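Local atomic coordinates of CRISPR-associated endoribonuclease Cas2 (Streptococcus pyogenes serotype M1, PDB entry 4QR2), a protein that probably cuts nucleic acid as a magnesium-dependent nuclease and works with Cas1 in CRISPR adaptive immunity against viruses and plasmids. Residues Val3-Asp8 against Phe39-Thr44. Numbering follows the deposited sequence.
Sequences VLVTYD and FECSVT
Two antiparallel strands at the centre of the ferredoxin-like sheet meet where Val-3 and Val-5 pair with Cys-41 and Phe-39. Each of these couples is a hydrogen-bonded pair, and together they lock the strands in register. Val-3 N and Cys-41 O lie 2.9 Å apart, and Cys-41 N answers to Val-3 O. Val-5 N bonds Phe-39 O at 2.8 Å, and Phe-39 N returns a bond to Val-5 O. Both donors of this second pair lie in the carbonyl plane, whereas those of the first are tilted from it. Between the pairs, Leu-4 and Glu-40 form a non-hydrogen-bonded pair.

The valines, Cys-41 and Phe-39 face the helices. In Val-5, CG1 stands anti to the backbone N (chi1 -178°), which leaves CG2 to face Cys-41 SG at 4.1 Å. Val-3 CG2 meets Val-43 CG2 at 3.9 Å, just past the strand end. Phe-48 of helix 45-58 covers Val-3 and Val-43; Cys-27 of helix 14-27 packs on Phe-39.

On the reverse face, Leu-4 CD1 touches Glu-40 CG at 3.7 Å, the two side chains crossing at a slant. Glu-40 OE2 shares a hydrogen bond with Tyr-69 OH and forms a salt bridge with Arg-67 NH2, both of the second subunit. Asp-8, at the end of the first strand, is the predicted catalytic magnesium ligand. One face on two helices, the other on a partner subunit: this is the sheet of a Cas2 homodimer with its ferredoxin-like fold.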
loop_
_atom_site.group_PDB
_atom_site.type_symbol
_atom_site.label_atom_id
_atom_site.label_comp_id
_atom_site.label_asym_id
_atom_site.label_seq_id
_atom_site.Cartn_x
_atom_site.Cartn_y
_atom_site.Cartn_z
ATOM N N VAL A 3 7.575 8.574 -4.850
ATOM C CA VAL A 3 7.778 7.414 -4.021
ATOM C C VAL A 3 6.456 7.071 -3.360
ATOM O O VAL A 3 5.856 7.909 -2.648
ATOM C CB VAL A 3 8.770 7.674 -2.894
ATOM C CG1 VAL A 3 8.863 6.462 -1.961
ATOM C CG2 VAL A 3 10.176 8.039 -3.466
ATOM N N LEU A 4 6.004 5.864 -3.611
ATOM C CA LEU A 4 4.853 5.310 -2.860
ATOM C C LEU A 4 5.282 4.670 -1.552
ATOM O O LEU A 4 6.123 3.763 -1.530
ATOM C CB LEU A 4 4.141 4.268 -3.722
ATOM C CG LEU A 4 2.847 3.711 -3.187
ATOM C CD1 LEU A 4 1.797 4.768 -3.224
ATOM C CD2 LEU A 4 2.392 2.468 -3.913
ATOM N N VAL A 5 4.690 5.116 -0.461
ATOM C CA VAL A 5 5.034 4.623 0.854
ATOM C C VAL A 5 3.860 3.778 1.350
ATOM O O VAL A 5 2.728 4.311 1.491
ATOM C CB VAL A 5 5.265 5.784 1.862
ATOM C CG1 VAL A 5 5.678 5.264 3.233
ATOM C CG2 VAL A 5 6.358 6.746 1.407
ATOM N N THR A 6 4.130 2.509 1.710
ATOM C CA THR A 6 3.157 1.674 2.300
ATOM C C THR A 6 3.593 1.211 3.688
ATOM O O THR A 6 4.644 0.628 3.884
ATOM C CB THR A 6 2.738 0.492 1.336
ATOM O OG1 THR A 6 3.880 -0.387 1.187
ATOM C CG2 THR A 6 2.376 0.937 -0.075
ATOM N N TYR A 7 2.767 1.571 4.690
ATOM C CA TYR A 7 3.065 1.337 6.075
ATOM C C TYR A 7 2.154 0.284 6.649
ATOM O O TYR A 7 0.935 0.418 6.623
ATOM C CB TYR A 7 2.923 2.650 6.904
ATOM C CG TYR A 7 3.288 2.535 8.384
ATOM C CD1 TYR A 7 4.288 1.711 8.818
ATOM C CD2 TYR A 7 2.626 3.284 9.319
ATOM C CE1 TYR A 7 4.673 1.678 10.122
ATOM C CE2 TYR A 7 2.971 3.255 10.640
ATOM C CZ TYR A 7 3.960 2.450 11.079
ATOM O OH TYR A 7 4.302 2.423 12.411
ATOM N N ASP A 8 2.741 -0.811 7.147
ATOM C CA ASP A 8 2.010 -1.904 7.782
ATOM C C ASP A 8 2.225 -1.813 9.294
ATOM O O ASP A 8 3.333 -2.026 9.801
ATOM C CB ASP A 8 2.605 -3.216 7.311
ATOM C CG ASP A 8 1.799 -4.463 7.719
ATOM O OD1 ASP A 8 0.859 -4.376 8.463
ATOM O OD2 ASP A 8 2.188 -5.589 7.241
ATOM N N PHE A 39 0.836 6.472 1.116
ATOM C CA PHE A 39 1.197 7.855 0.822
ATOM C C PHE A 39 1.904 7.962 -0.519
ATOM O O PHE A 39 2.814 7.227 -0.818
ATOM C CB PHE A 39 2.034 8.498 1.943
ATOM C CG PHE A 39 1.522 8.215 3.304
ATOM C CD1 PHE A 39 1.791 7.006 3.951
ATOM C CD2 PHE A 39 0.691 9.116 3.923
ATOM C CE1 PHE A 39 1.232 6.735 5.209
ATOM C CE2 PHE A 39 0.149 8.860 5.155
ATOM C CZ PHE A 39 0.394 7.652 5.805
ATOM N N GLU A 40 1.466 8.928 -1.326
ATOM C CA GLU A 40 2.122 9.217 -2.569
ATOM C C GLU A 40 2.980 10.445 -2.399
ATOM O O GLU A 40 2.456 11.557 -2.246
ATOM C CB GLU A 40 1.066 9.393 -3.655
ATOM C CG GLU A 40 0.410 8.108 -4.121
ATOM C CD GLU A 40 -0.753 8.280 -5.092
ATOM O OE1 GLU A 40 -1.143 9.476 -5.494
ATOM O OE2 GLU A 40 -1.322 7.212 -5.444
ATOM N N CYS A 41 4.299 10.277 -2.388
ATOM C CA CYS A 41 5.196 11.352 -1.937
ATOM C C CYS A 41 6.070 11.799 -3.092
ATOM O O CYS A 41 6.422 11.032 -3.956
ATOM C CB CYS A 41 6.088 10.939 -0.747
ATOM S SG CYS A 41 5.170 10.582 0.728
ATOM N N SER A 42 6.332 13.068 -3.198
ATOM C CA SER A 42 7.209 13.526 -4.242
ATOM C C SER A 42 8.388 14.156 -3.497
ATOM O O SER A 42 8.222 15.126 -2.689
ATOM C CB SER A 42 6.507 14.565 -5.115
ATOM O OG SER A 42 7.422 15.167 -5.993
ATOM N N VAL A 43 9.564 13.571 -3.674
ATOM C CA VAL A 43 10.720 13.931 -2.847
ATOM C C VAL A 43 11.974 14.010 -3.648
ATOM O O VAL A 43 12.148 13.262 -4.601
ATOM C CB VAL A 43 10.954 12.942 -1.679
ATOM C CG1 VAL A 43 9.843 13.116 -0.635
ATOM C CG2 VAL A 43 11.128 11.520 -2.124
ATOM N N THR A 44 12.869 14.870 -3.191
ATOM C CA THR A 44 14.244 14.839 -3.723
ATOM C C THR A 44 15.016 13.677 -3.124
ATOM O O THR A 44 14.660 13.172 -2.074
ATOM C CB THR A 44 15.021 16.109 -3.389
ATOM O OG1 THR A 44 15.099 16.285 -1.995
ATOM C CG2 THR A 44 14.351 17.379 -4.000
#